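Local coordinates for chromosome-partitioning protein ParB (Caulobacter vibrioides NA1000, PDB 6S6H) that binds the centromeric parS site and the DNA origin of replication and takes part in chromosome partition, here represented by its DNA-binding domain, at residues Ala16-Val20 and Leu21-Leu25; Ser26-Val29 and Leu30-Phe34; Gln38-Ile41 and Ala42-Gly46; Gly99-Val102 and Arg103-Glu106. All blocks are in the same frame, centred on the assembly; numbering follows the deposited sequence.

Overall arrangement
The four contacts are short local ones, three on helices 20-34 and 38-45 and one, far along the chain, at the start of helix 102-110. Contact 1 caps the start of helix 20-34 and contact 2 follows on the same helix, their centres about 13 Å apart. Contact 3, on helix 38-45, packs on contact 2, about 12 Å centre to centre: Tyr27 and Met31 meet Ile41, and Tyr27 also meets Ile45. Contact 4 caps helix 102-110 and lies about 29 Å from contact 3 between centres. The DNA joins these distant parts: contact 3 holds backbone phosphates of chain D, whereas contact 4 reaches base edges of both strands as well as a phosphate of chain C.

Contact 1. Residues Ala16-Val20 and Leu21-Leu25; sequences ADLNV and LEEAL
Glu22 folds back over Leu18 and Asn19 and closes a capping box at the start of helix 20-34. Its OE1 takes the backbone N-H of Asn19 at 3.1 Å, met on the anti side but 32° out of the carboxylate plane. The box is completed by Asn19, the N-cap residue, whose OD1 accepts from Glu22 N at 2.9 Å. For this the Asn19 CG stands between the backbone N and the carbonyl carbon (chi1 69°), which turns the amide back over the first turn. Amide and carboxylate planes lie only 17° apart and stack. Leu18 leans on the same side chains: CB lies 3.7 Å from Glu23 CG, and CD2 is 3.8 Å from Glu22 OE1. Val20 begins the helix proper; its carbonyl O receives Ala24 N at 3.0 Å, while CG1 packs loosely on Leu21 CG at 4.2 Å. Leu58 covers both Val20 and Leu21, and helix 63-71 touches Leu21 and Asn19. Two amides at the start of the helix, which no preceding turn could satisfy, are thus met by side chains, Glu22 N by Asn19 and Asn19 N by Glu22; the carboxylate near the positive end of the helix dipole would probably add electrostatic stability.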
loop_
_atom_site.group_PDB
_atom_site.type_symbol
_atom_site.label_atom_id
_atom_site.label_comp_id
_atom_site.label_asym_id
_atom_site.label_seq_id
_atom_site.Cartn_x
_atom_site.Cartn_y
_atom_site.Cartn_z
ATOM N N ALA B 16 -14.311 3.560 3.909
ATOM C CA ALA B 16 -14.982 2.520 4.728
ATOM C C ALA B 16 -13.975 1.422 5.096
ATOM O O ALA B 16 -12.837 1.462 4.587
ATOM C CB ALA B 16 -16.165 1.955 3.980
ATOM N N ASP B 17 -14.387 0.479 5.950
ATOM C CA ASP B 17 -13.545 -0.643 6.446
ATOM C C ASP B 17 -13.758 -1.867 5.543
ATOM O O ASP B 17 -14.214 -2.916 6.051
ATOM C CB ASP B 17 -13.854 -0.942 7.917
ATOM C CG ASP B 17 -12.958 -2.004 8.538
ATOM O OD1 ASP B 17 -11.894 -2.291 7.953
ATOM O OD2 ASP B 17 -13.335 -2.539 9.601
ATOM N N LEU B 18 -13.452 -1.737 4.249
ATOM C CA LEU B 18 -13.672 -2.799 3.231
ATOM C C LEU B 18 -12.325 -3.404 2.835
ATOM O O LEU B 18 -11.377 -2.631 2.609
ATOM C CB LEU B 18 -14.369 -2.201 2.007
ATOM C CG LEU B 18 -15.732 -1.559 2.259
ATOM C CD1 LEU B 18 -16.297 -0.984 0.968
ATOM C CD2 LEU B 18 -16.705 -2.555 2.870
ATOM N N ASN B 19 -12.258 -4.735 2.740
ATOM C CA ASN B 19 -11.107 -5.458 2.144
ATOM C C ASN B 19 -11.120 -5.176 0.635
ATOM O O ASN B 19 -12.133 -4.661 0.134
ATOM C CB ASN B 19 -11.108 -6.945 2.522
ATOM C CG ASN B 19 -12.226 -7.751 1.897
ATOM O OD1 ASN B 19 -12.564 -7.568 0.730
ATOM N ND2 ASN B 19 -12.785 -8.676 2.658
ATOM N N VAL B 20 -10.025 -5.484 -0.060
ATOM C CA VAL B 20 -9.798 -5.086 -1.481
ATOM C C VAL B 20 -10.922 -5.637 -2.373
ATOM O O VAL B 20 -11.311 -4.925 -3.318
ATOM C CB VAL B 20 -8.403 -5.524 -1.969
ATOM C CG1 VAL B 20 -8.272 -7.036 -2.064
ATOM C CG2 VAL B 20 -8.040 -4.869 -3.292
ATOM N N LEU B 21 -11.424 -6.846 -2.097
ATOM C CA LEU B 21 -12.461 -7.520 -2.929
ATOM C C LEU B 21 -13.833 -6.868 -2.701
ATOM O O LEU B 21 -14.623 -6.815 -3.666
ATOM C CB LEU B 21 -12.498 -9.015 -2.599
ATOM C CG LEU B 21 -11.275 -9.814 -3.047
ATOM C CD1 LEU B 21 -11.357 -11.249 -2.553
ATOM C CD2 LEU B 21 -11.118 -9.777 -4.563
ATOM N N GLU B 22 -14.112 -6.407 -1.480
ATOM C CA GLU B 22 -15.363 -5.681 -1.137
ATOM C C GLU B 22 -15.364 -4.325 -1.857
ATOM O O GLU B 22 -16.439 -3.916 -2.341
ATOM C CB GLU B 22 -15.503 -5.529 0.379
ATOM C CG GLU B 22 -15.864 -6.830 1.077
ATOM C CD GLU B 22 -15.733 -6.810 2.589
ATOM O OE1 GLU B 22 -15.051 -5.913 3.112
ATOM O OE2 GLU B 22 -16.303 -7.702 3.240
ATOM N N GLU B 23 -14.201 -3.669 -1.937
ATOM C CA GLU B 23 -14.010 -2.388 -2.670
ATOM C C GLU B 23 -14.241 -2.619 -4.166
ATOM O O GLU B 23 -14.905 -1.774 -4.799
ATOM C CB GLU B 23 -12.612 -1.819 -2.432
ATOM C CG GLU B 23 -12.397 -1.339 -1.010
ATOM C CD GLU B 23 -11.115 -0.559 -0.779
ATOM O OE1 GLU B 23 -10.802 -0.285 0.401
ATOM O OE2 GLU B 23 -10.442 -0.230 -1.775
ATOM N N ALA B 24 -13.705 -3.719 -4.703
ATOM C CA ALA B 24 -13.826 -4.122 -6.125
ATOM C C ALA B 24 -15.304 -4.255 -6.508
ATOM O O ALA B 24 -15.733 -3.565 -7.457
ATOM C CB ALA B 24 -13.083 -5.413 -6.355
ATOM N N LEU B 25 -16.051 -5.108 -5.801
ATOM C CA LEU B 25 -17.486 -5.390 -6.081
ATOM C C LEU B 25 -18.295 -4.094 -5.960
ATOM O O LEU B 25 -19.211 -3.897 -6.776
ATOM C CB LEU B 25 -18.003 -6.462 -5.115
ATOM C CG LEU B 25 -19.464 -6.870 -5.308
ATOM C CD1 LEU B 25 -19.720 -7.281 -6.752
ATOM C CD2 LEU B 25 -19.857 -7.988 -4.354
HETATM O O HOH W 1 -12.427 0.836 2.216
#

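Contact 2. Residues Ser26-Val29 and Leu30-Phe34; sequences SYKV and LMEKF
The carboxylate of Glu32 is the flat group that meets a partner one turn back: OE1 faces Lys28 NZ at 3.7 Å, a long salt bridge, with the lysine lying alongside and pointing the same way. The ring of Tyr27 instead turns away from residues 30-34, among Ile41 and Ile45 of helix 38-45, Met56 of helix 49-57, and Val13. Lys28 runs extended from CG anti to its N (chi1 178°) and bends only at its last torsion, which swings NZ round to the glutamate. Beneath the side chains, Met31 N donates to Tyr27 O at 2.8 Å, with an N-H...O angle of 167°, and Leu30 N to Ser26 O at 2.9 Å. Leu30 CB and CD1 pass close to Ser26 O, CD1 at 3.5 Å. The hydroxyl of Ser26 is engaged one turn earlier, by Glu22 O. Met31 CG passes 3.3 Å from Tyr27 O and lies against Ile41; the methyl end reaches Gln38, and the side chain packs on a DNA phosphate. The helix is therefore two-faced: Tyr27 and Met31 bury apolar surface against the other helices, whereas the charged pair on the outer side, so far apart, probably adds only a modest electrostatic attraction.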
loop_
_atom_site.group_PDB
_atom_site.type_symbol
_atom_site.label_atom_id
_atom_site.label_comp_id
_atom_site.label_asym_id
_atom_site.label_seq_id
_atom_site.Cartn_x
_atom_site.Cartn_y
_atom_site.Cartn_z
ATOM N N SER B 26 -17.972 -3.243 -4.983
ATOM C CA SER B 26 -18.626 -1.923 -4.781
ATOM C C SER B 26 -18.485 -1.096 -6.064
ATOM O O SER B 26 -19.526 -0.711 -6.623
ATOM C CB SER B 26 -18.070 -1.196 -3.582
ATOM O OG SER B 26 -18.464 -1.831 -2.377
ATOM N N TYR B 27 -17.251 -0.873 -6.528
ATOM C CA TYR B 27 -16.938 -0.067 -7.740
ATOM C C TYR B 27 -17.675 -0.637 -8.958
ATOM O O TYR B 27 -18.309 0.154 -9.683
ATOM C CB TYR B 27 -15.429 0.013 -7.993
ATOM C CG TYR B 27 -14.676 0.889 -7.022
ATOM C CD1 TYR B 27 -15.175 2.120 -6.623
ATOM C CD2 TYR B 27 -13.450 0.494 -6.509
ATOM C CE1 TYR B 27 -14.486 2.927 -5.732
ATOM C CE2 TYR B 27 -12.746 1.291 -5.619
ATOM C CZ TYR B 27 -13.267 2.512 -5.227
ATOM O OH TYR B 27 -12.583 3.303 -4.349
ATOM N N LYS B 28 -17.593 -1.956 -9.168
ATOM C CA LYS B 28 -18.252 -2.672 -10.296
ATOM C C LYS B 28 -19.753 -2.356 -10.291
ATOM O O LYS B 28 -20.273 -1.883 -11.327
ATOM C CB LYS B 28 -18.021 -4.181 -10.173
ATOM C CG LYS B 28 -18.684 -5.037 -11.247
ATOM C CD LYS B 28 -18.297 -6.500 -11.157
ATOM C CE LYS B 28 -18.402 -7.251 -12.468
ATOM N NZ LYS B 28 -19.740 -7.853 -12.640
ATOM N N VAL B 29 -20.412 -2.612 -9.159
ATOM C CA VAL B 29 -21.877 -2.415 -8.952
ATOM C C VAL B 29 -22.234 -0.944 -9.211
ATOM O O VAL B 29 -23.283 -0.705 -9.830
ATOM C CB VAL B 29 -22.292 -2.877 -7.540
ATOM C CG1 VAL B 29 -23.668 -2.367 -7.145
ATOM C CG2 VAL B 29 -22.218 -4.391 -7.408
ATOM N N LEU B 30 -21.399 -0.003 -8.761
ATOM C CA LEU B 30 -21.654 1.462 -8.863
ATOM C C LEU B 30 -21.443 1.934 -10.310
ATOM O O LEU B 30 -22.270 2.736 -10.789
ATOM C CB LEU B 30 -20.741 2.210 -7.885
ATOM C CG LEU B 30 -21.005 1.943 -6.400
ATOM C CD1 LEU B 30 -19.914 2.556 -5.537
ATOM C CD2 LEU B 30 -22.372 2.456 -5.968
ATOM N N MET B 31 -20.385 1.463 -10.976
ATOM C CA MET B 31 -20.111 1.736 -12.416
ATOM C C MET B 31 -21.332 1.334 -13.249
ATOM O O MET B 31 -21.796 2.166 -14.057
ATOM C CB MET B 31 -18.893 0.956 -12.917
ATOM C CG MET B 31 -17.576 1.625 -12.591
ATOM S SD MET B 31 -16.158 0.710 -13.245
ATOM C CE MET B 31 -16.490 0.775 -15.006
ATOM N N GLU B 32 -21.820 0.107 -13.047
ATOM C CA GLU B 32 -23.025 -0.452 -13.714
ATOM C C GLU B 32 -24.217 0.487 -13.494
ATOM O O GLU B 32 -24.681 1.102 -14.476
ATOM C CB GLU B 32 -23.379 -1.831 -13.154
ATOM C CG GLU B 32 -22.545 -2.973 -13.693
ATOM C CD GLU B 32 -23.082 -4.341 -13.303
ATOM O OE1 GLU B 32 -22.259 -5.218 -12.971
ATOM O OE2 GLU B 32 -24.328 -4.526 -13.333
ATOM N N LYS B 33 -24.671 0.605 -12.244
ATOM C CA LYS B 33 -25.984 1.196 -11.873
ATOM C C LYS B 33 -25.995 2.701 -12.170
ATOM O O LYS B 33 -27.042 3.187 -12.630
ATOM C CB LYS B 33 -26.307 0.897 -10.406
ATOM C CG LYS B 33 -27.468 1.681 -9.821
ATOM C CD LYS B 33 -28.794 1.458 -10.512
ATOM C CE LYS B 33 -29.849 2.432 -10.036
ATOM N NZ LYS B 33 -31.220 1.931 -10.296
ATOM N N PHE B 34 -24.894 3.416 -11.916
ATOM C CA PHE B 34 -24.782 4.879 -12.169
ATOM C C PHE B 34 -24.196 5.133 -13.561
ATOM O O PHE B 34 -24.057 6.317 -13.937
ATOM C CB PHE B 34 -23.947 5.570 -11.088
ATOM C CG PHE B 34 -24.464 5.414 -9.681
ATOM C CD1 PHE B 34 -25.816 5.239 -9.424
ATOM C CD2 PHE B 34 -23.595 5.476 -8.603
ATOM C CE1 PHE B 34 -26.278 5.104 -8.125
ATOM C CE2 PHE B 34 -24.062 5.345 -7.304
ATOM C CZ PHE B 34 -25.402 5.156 -7.067
#

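Contact 3. Residues Gln38-Ile41 and Ala42-Gly46; sequences QENI and AQTIG. With nucleotides of chain D.
Thr44 and Asn40 make the tight part of this turn of helix 38-45. Asn40 O accepts twice from Thr44, from N at 3.0 Å and from the hydroxyl OG1 at 2.7 Å; the hydroxyl comes from above the carbonyl plane. That second bond is possible because Thr44 OG1 stands beside the backbone N (chi1 -54°), folded down onto the preceding turn. The Asn40 amide oxygen turns to Arg36 NE. Nearby, Ala42 CB sits snugly against the carbonyls of Gln38 and Glu39. A lighter apolar contact lies on the buried side, where Ile41 CG2 reaches Ile45 CG2 at 4.3 Å.

The outer side is looser. Glu39 bends at its second torsion so that OE1 meets Gln43 NE2 at 2.8 Å, through the anti lone pair, but tilted out of the Gln43 amide plane and with a bent N-H...O angle of 133°; carboxylate and amide planes stand almost perpendicular, 88° apart, and Gln43 is exposed.

The start of the helix faces the DNA, and there Gln38 grips the backbone: its N gives to OP2 of DT3 of chain D at 2.9 Å and its NE2 to OP2 of DG4 of chain D at 2.7 Å, so that a main-chain amide and a side chain hold successive phosphates.

The helix probably forms the first half of the helix-turn-helix with helix 49-57, against which Gln38, Glu39 and Ala42 lie. Ile41 and Ile45 face Tyr27 of helix 20-34, and Ile10 of helix 4-11 covers Ile41, Thr44 and Ile45.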
loop_
_atom_site.group_PDB
_atom_site.type_symbol
_atom_site.label_atom_id
_atom_site.label_comp_id
_atom_site.label_asym_id
_atom_site.label_seq_id
_atom_site.Cartn_x
_atom_site.Cartn_y
_atom_site.Cartn_z
ATOM N N GLN B 38 -14.542 3.593 -15.688
ATOM C CA GLN B 38 -13.351 3.418 -14.812
ATOM C C GLN B 38 -12.691 4.789 -14.596
ATOM O O GLN B 38 -12.315 5.095 -13.442
ATOM C CB GLN B 38 -12.362 2.432 -15.438
ATOM C CG GLN B 38 -12.870 0.995 -15.503
ATOM C CD GLN B 38 -11.797 0.028 -15.944
ATOM O OE1 GLN B 38 -10.730 0.428 -16.409
ATOM N NE2 GLN B 38 -12.069 -1.260 -15.794
ATOM N N GLU B 39 -12.574 5.579 -15.670
ATOM C CA GLU B 39 -11.968 6.939 -15.673
ATOM C C GLU B 39 -12.743 7.861 -14.725
ATOM O O GLU B 39 -12.084 8.606 -13.982
ATOM C CB GLU B 39 -11.958 7.513 -17.094
ATOM C CG GLU B 39 -11.409 8.926 -17.183
ATOM C CD GLU B 39 -9.965 9.082 -16.743
ATOM O OE1 GLU B 39 -9.601 10.191 -16.302
ATOM O OE2 GLU B 39 -9.203 8.099 -16.851
ATOM N N ASN B 40 -14.079 7.824 -14.767
ATOM C CA ASN B 40 -14.970 8.690 -13.945
ATOM C C ASN B 40 -14.789 8.342 -12.462
ATOM O O ASN B 40 -14.602 9.275 -11.661
ATOM C CB ASN B 40 -16.436 8.580 -14.375
ATOM C CG ASN B 40 -17.388 9.281 -13.429
ATOM O OD1 ASN B 40 -17.741 8.741 -12.381
ATOM N ND2 ASN B 40 -17.815 10.479 -13.790
ATOM N N ILE B 41 -14.841 7.050 -12.118
ATOM C CA ILE B 41 -14.635 6.543 -10.728
ATOM C C ILE B 41 -13.275 7.040 -10.231
ATOM O O ILE B 41 -13.231 7.635 -9.142
ATOM C CB ILE B 41 -14.733 5.003 -10.659
ATOM C CG1 ILE B 41 -16.123 4.494 -11.056
ATOM C CG2 ILE B 41 -14.325 4.498 -9.280
ATOM C CD1 ILE B 41 -17.253 5.031 -10.206
ATOM N N ALA B 42 -12.220 6.806 -11.016
ATOM C CA ALA B 42 -10.822 7.194 -10.716
ATOM C C ALA B 42 -10.763 8.677 -10.334
ATOM O O ALA B 42 -10.219 8.982 -9.257
ATOM C CB ALA B 42 -9.939 6.888 -11.900
ATOM N N GLN B 43 -11.320 9.557 -11.172
ATOM C CA GLN B 43 -11.325 11.028 -10.943
ATOM C C GLN B 43 -12.122 11.355 -9.671
ATOM O O GLN B 43 -11.715 12.283 -8.955
ATOM C CB GLN B 43 -11.886 11.770 -12.159
ATOM C CG GLN B 43 -10.914 11.836 -13.328
ATOM C CD GLN B 43 -11.390 12.732 -14.449
ATOM O OE1 GLN B 43 -12.381 13.449 -14.329
ATOM N NE2 GLN B 43 -10.680 12.690 -15.567
ATOM N N THR B 44 -13.202 10.615 -9.396
ATOM C CA THR B 44 -14.084 10.806 -8.211
ATOM C C THR B 44 -13.311 10.489 -6.924
ATOM O O THR B 44 -13.440 11.269 -5.965
ATOM C CB THR B 44 -15.357 9.953 -8.302
ATOM O OG1 THR B 44 -15.992 10.238 -9.548
ATOM C CG2 THR B 44 -16.327 10.205 -7.168
ATOM N N ILE B 45 -12.549 9.389 -6.905
ATOM C CA ILE B 45 -11.867 8.871 -5.680
ATOM C C ILE B 45 -10.422 9.383 -5.615
ATOM O O ILE B 45 -9.730 9.018 -4.650
ATOM C CB ILE B 45 -11.937 7.330 -5.610
ATOM C CG1 ILE B 45 -10.971 6.652 -6.586
ATOM C CG2 ILE B 45 -13.367 6.851 -5.806
ATOM C CD1 ILE B 45 -10.890 5.153 -6.426
ATOM N N GLY B 46 -9.981 10.190 -6.588
ATOM C CA GLY B 46 -8.623 10.770 -6.632
ATOM C C GLY B 46 -7.549 9.709 -6.823
ATOM O O GLY B 46 -6.481 9.834 -6.201
ATOM P P DT D 3 -14.947 1.442 -19.161
ATOM O OP1 DT D 3 -16.216 0.856 -18.660
ATOM O OP2 DT D 3 -14.312 2.567 -18.431
ATOM O "O5'" DT D 3 -13.892 0.257 -19.297
ATOM C "C5'" DT D 3 -14.123 -0.843 -20.204
ATOM C "C4'" DT D 3 -12.857 -1.640 -20.417
ATOM O "O4'" DT D 3 -11.863 -0.840 -21.098
ATOM C "C3'" DT D 3 -12.180 -2.161 -19.139
ATOM O "O3'" DT D 3 -12.139 -3.596 -19.159
ATOM C "C2'" DT D 3 -10.790 -1.544 -19.179
ATOM C "C1'" DT D 3 -10.601 -1.295 -20.655
ATOM N N1 DT D 3 -9.586 -0.280 -21.010
ATOM C C2 DT D 3 -8.493 -0.695 -21.737
ATOM O O2 DT D 3 -8.328 -1.851 -22.094
ATOM N N3 DT D 3 -7.592 0.298 -22.033
ATOM C C4 DT D 3 -7.671 1.631 -21.679
ATOM O O4 DT D 3 -6.779 2.406 -22.016
ATOM C C5 DT D 3 -8.842 1.996 -20.913
ATOM C C7 DT D 3 -9.014 3.420 -20.486
ATOM C C6 DT D 3 -9.727 1.035 -20.618
ATOM P P DG D 4 -11.380 -4.423 -18.004
ATOM O OP1 DG D 4 -12.198 -5.620 -17.683
ATOM O OP2 DG D 4 -11.020 -3.483 -16.911
ATOM O "O5'" DG D 4 -10.061 -4.916 -18.747
ATOM C "C5'" DG D 4 -10.145 -5.893 -19.803
ATOM C "C4'" DG D 4 -8.786 -6.491 -20.084
ATOM O "O4'" DG D 4 -7.894 -5.467 -20.584
ATOM C "C3'" DG D 4 -8.084 -7.099 -18.873
ATOM O "O3'" DG D 4 -7.401 -8.292 -19.261
ATOM C "C2'" DG D 4 -7.137 -5.999 -18.429
ATOM C "C1'" DG D 4 -6.757 -5.349 -19.747
ATOM N N9 DG D 4 -6.427 -3.932 -19.654
ATOM C C8 DG D 4 -7.226 -2.927 -19.166
ATOM N N7 DG D 4 -6.665 -1.750 -19.229
ATOM C C5 DG D 4 -5.424 -1.991 -19.800
ATOM C C6 DG D 4 -4.371 -1.097 -20.121
ATOM O O6 DG D 4 -4.323 0.127 -19.954
ATOM N N1 DG D 4 -3.291 -1.761 -20.693
ATOM C C2 DG D 4 -3.230 -3.114 -20.924
ATOM N N2 DG D 4 -2.099 -3.570 -21.485
ATOM N N3 DG D 4 -4.204 -3.959 -20.629
ATOM C C4 DG D 4 -5.264 -3.333 -20.074
#

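Contact 4. Residues Gly99-Val102 and Arg103-Glu106; sequences GLSV and RETE. With nucleotides of chain C; nucleotides of chain D.
Ser101 and Glu104 hold each other through hydrogen bonds at the start of helix 102-110. Ser101 OG accepts from Glu104 N at 3.0 Å, and Glu104 OE1 takes Ser101 N at 3.1 Å through its anti lone pair. The serine hydroxyl lies between its backbone N and carbonyl carbon (chi1 67°), placed to catch that amide. Ser101 O is met from opposite faces of its plane by two donors, Thr105 N and Thr105 OG1, the latter at 2.7 Å.

This is a capping box, with Ser101 as N-cap, and it presents the helix end to the DNA: Val102 N points almost straight at OP2 of DG11 of chain C, at 2.8 Å and an N-H...O angle of 177°. Helix 76-81 lies behind, His78 on Val102 and Thr105.

Charged and base contacts come from Arg103 in this first turn and from Glu106 one turn on. Arg103 grips Glu106 side-on, NE to OE1 at 3.1 Å and NH2 to OE2 at 2.8 Å, both carboxylate oxygens lying close to the guanidinium plane while the nitrogens stand above the carboxylate plane. In this hold NH2 donates to O4 of DT12 of chain C, which lies at the guanidinium edge, at 2.9 Å, and a weak bond from NH1 reaches the same O4. Glu106 OE2 also takes N4 of DC8 of chain D at 2.9 Å, and C4 of that cytosine lies over one face of the guanidinium.

Apolar contact is slighter: Val102 CG1 meets the methyl C7 of DT12 of chain C. Beside the cap there is also a van der Waals contact of Leu100 CB with the Thr105 hydroxyl.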
loop_
_atom_site.group_PDB
_atom_site.type_symbol
_atom_site.label_atom_id
_atom_site.label_comp_id
_atom_site.label_asym_id
_atom_site.label_seq_id
_atom_site.Cartn_x
_atom_site.Cartn_y
_atom_site.Cartn_z
ATOM N N GLY B 99 7.238 -17.961 0.618
ATOM C CA GLY B 99 7.237 -16.609 1.212
ATOM C C GLY B 99 7.733 -15.567 0.221
ATOM O O GLY B 99 8.473 -14.664 0.641
ATOM N N LEU B 100 7.324 -15.684 -1.048
ATOM C CA LEU B 100 7.788 -14.829 -2.173
ATOM C C LEU B 100 7.268 -13.400 -1.986
ATOM O O LEU B 100 6.078 -13.238 -1.662
ATOM C CB LEU B 100 7.286 -15.397 -3.504
ATOM C CG LEU B 100 7.722 -16.824 -3.844
ATOM C CD1 LEU B 100 7.192 -17.230 -5.213
ATOM C CD2 LEU B 100 9.235 -16.969 -3.794
ATOM N N SER B 101 8.138 -12.411 -2.203
ATOM C CA SER B 101 7.779 -10.980 -2.377
ATOM C C SER B 101 6.914 -10.835 -3.631
ATOM O O SER B 101 6.874 -11.791 -4.437
ATOM C CB SER B 101 9.015 -10.122 -2.474
ATOM O OG SER B 101 9.728 -10.399 -3.671
ATOM N N VAL B 102 6.263 -9.679 -3.797
ATOM C CA VAL B 102 5.453 -9.356 -5.008
ATOM C C VAL B 102 6.395 -9.262 -6.217
ATOM O O VAL B 102 5.996 -9.694 -7.311
ATOM C CB VAL B 102 4.628 -8.067 -4.816
ATOM C CG1 VAL B 102 3.924 -7.659 -6.102
ATOM C CG2 VAL B 102 3.623 -8.211 -3.683
ATOM N N ARG B 103 7.606 -8.741 -6.020
ATOM C CA ARG B 103 8.649 -8.633 -7.076
ATOM C C ARG B 103 9.033 -10.040 -7.557
ATOM O O ARG B 103 9.057 -10.265 -8.785
ATOM C CB ARG B 103 9.863 -7.853 -6.553
ATOM C CG ARG B 103 10.311 -6.725 -7.470
ATOM C CD ARG B 103 9.559 -5.431 -7.222
ATOM N NE ARG B 103 8.130 -5.553 -7.491
ATOM C CZ ARG B 103 7.168 -4.898 -6.842
ATOM N NH1 ARG B 103 7.461 -4.063 -5.858
ATOM N NH2 ARG B 103 5.902 -5.087 -7.171
ATOM N N GLU B 104 9.312 -10.955 -6.624
ATOM C CA GLU B 104 9.656 -12.373 -6.922
ATOM C C GLU B 104 8.462 -13.046 -7.610
ATOM O O GLU B 104 8.687 -13.834 -8.548
ATOM C CB GLU B 104 10.060 -13.109 -5.643
ATOM C CG GLU B 104 11.453 -12.746 -5.155
ATOM C CD GLU B 104 11.840 -13.316 -3.802
ATOM O OE1 GLU B 104 10.944 -13.461 -2.949
ATOM O OE2 GLU B 104 13.039 -13.615 -3.605
ATOM N N THR B 105 7.241 -12.734 -7.163
ATOM C CA THR B 105 5.974 -13.284 -7.712
ATOM C C THR B 105 5.812 -12.842 -9.173
ATOM O O THR B 105 5.422 -13.683 -9.997
ATOM C CB THR B 105 4.780 -12.877 -6.838
ATOM O OG1 THR B 105 5.023 -13.376 -5.523
ATOM C CG2 THR B 105 3.456 -13.401 -7.351
ATOM N N GLU B 106 6.096 -11.572 -9.477
ATOM C CA GLU B 106 6.067 -11.008 -10.856
ATOM C C GLU B 106 7.041 -11.787 -11.749
ATOM O O GLU B 106 6.679 -12.054 -12.911
ATOM C CB GLU B 106 6.406 -9.516 -10.831
ATOM C CG GLU B 106 5.271 -8.663 -10.294
ATOM C CD GLU B 106 5.652 -7.263 -9.845
ATOM O OE1 GLU B 106 6.827 -6.871 -10.022
ATOM O OE2 GLU B 106 4.766 -6.565 -9.315
ATOM P P DG C 11 5.821 -7.858 -0.424
ATOM O OP1 DG C 11 5.344 -9.187 0.039
ATOM O OP2 DG C 11 6.513 -7.753 -1.737
ATOM O "O5'" DG C 11 4.638 -6.789 -0.445
ATOM C "C5'" DG C 11 3.814 -6.569 0.707
ATOM C "C4'" DG C 11 2.960 -5.341 0.503
ATOM O "O4'" DG C 11 3.788 -4.228 0.087
ATOM C "C3'" DG C 11 1.869 -5.470 -0.563
ATOM O "O3'" DG C 11 0.706 -4.770 -0.097
ATOM C "C2'" DG C 11 2.525 -4.872 -1.797
ATOM C "C1'" DG C 11 3.425 -3.794 -1.217
ATOM N N9 DG C 11 4.655 -3.563 -1.964
ATOM C C8 DG C 11 5.496 -4.512 -2.495
ATOM N N7 DG C 11 6.537 -3.997 -3.092
ATOM C C5 DG C 11 6.371 -2.626 -2.949
ATOM C C6 DG C 11 7.174 -1.551 -3.408
ATOM O O6 DG C 11 8.232 -1.596 -4.046
ATOM N N1 DG C 11 6.636 -0.320 -3.047
ATOM C C2 DG C 11 5.473 -0.144 -2.340
ATOM N N2 DG C 11 5.120 1.125 -2.089
ATOM N N3 DG C 11 4.711 -1.138 -1.912
ATOM C C4 DG C 11 5.217 -2.343 -2.250
ATOM P P DC D 8 10.949 -2.994 -15.103
ATOM O OP1 DC D 8 12.026 -2.481 -15.983
ATOM O OP2 DC D 8 11.146 -4.275 -14.373
ATOM O "O5'" DC D 8 10.568 -1.835 -14.074
ATOM C "C5'" DC D 8 10.251 -0.524 -14.577
ATOM C "C4'" DC D 8 9.817 0.395 -13.459
ATOM O "O4'" DC D 8 8.554 -0.041 -12.902
ATOM C "C3'" DC D 8 10.778 0.487 -12.271
ATOM O "O3'" DC D 8 10.734 1.827 -11.773
ATOM C "C2'" DC D 8 10.151 -0.444 -11.252
ATOM C "C1'" DC D 8 8.683 -0.137 -11.491
ATOM N N1 DC D 8 7.692 -1.114 -11.010
ATOM C C2 DC D 8 6.451 -0.643 -10.568
ATOM O O2 DC D 8 6.238 0.581 -10.571
ATOM N N3 DC D 8 5.520 -1.527 -10.143
ATOM C C4 DC D 8 5.787 -2.835 -10.157
ATOM N N4 DC D 8 4.838 -3.670 -9.729
ATOM C C5 DC D 8 7.039 -3.343 -10.610
ATOM C C6 DC D 8 7.952 -2.457 -11.030
ATOM P P DT C 12 -0.526 -4.451 -1.062
ATOM O OP1 DT C 12 -1.752 -4.403 -0.227
ATOM O OP2 DT C 12 -0.470 -5.359 -2.238
ATOM O "O5'" DT C 12 -0.224 -2.967 -1.547
ATOM C "C5'" DT C 12 -0.132 -1.913 -0.588
ATOM C "C4'" DT C 12 -0.223 -0.566 -1.263
ATOM O "O4'" DT C 12 0.966 -0.313 -2.043
ATOM C "C3'" DT C 12 -1.402 -0.377 -2.213
ATOM O "O3'" DT C 12 -1.877 0.952 -2.004
ATOM C "C2'" DT C 12 -0.794 -0.578 -3.589
ATOM C "C1'" DT C 12 0.646 -0.106 -3.411
ATOM N N1 DT C 12 1.682 -0.802 -4.214
ATOM C C2 DT C 12 2.731 -0.055 -4.699
ATOM O O2 DT C 12 2.811 1.154 -4.556
ATOM N N3 DT C 12 3.681 -0.777 -5.380
ATOM C C4 DT C 12 3.692 -2.142 -5.601
ATOM O O4 DT C 12 4.611 -2.653 -6.238
ATOM C C5 DT C 12 2.564 -2.864 -5.057
ATOM C C7 DT C 12 2.487 -4.345 -5.252
ATOM C C6 DT C 12 1.640 -2.169 -4.383
#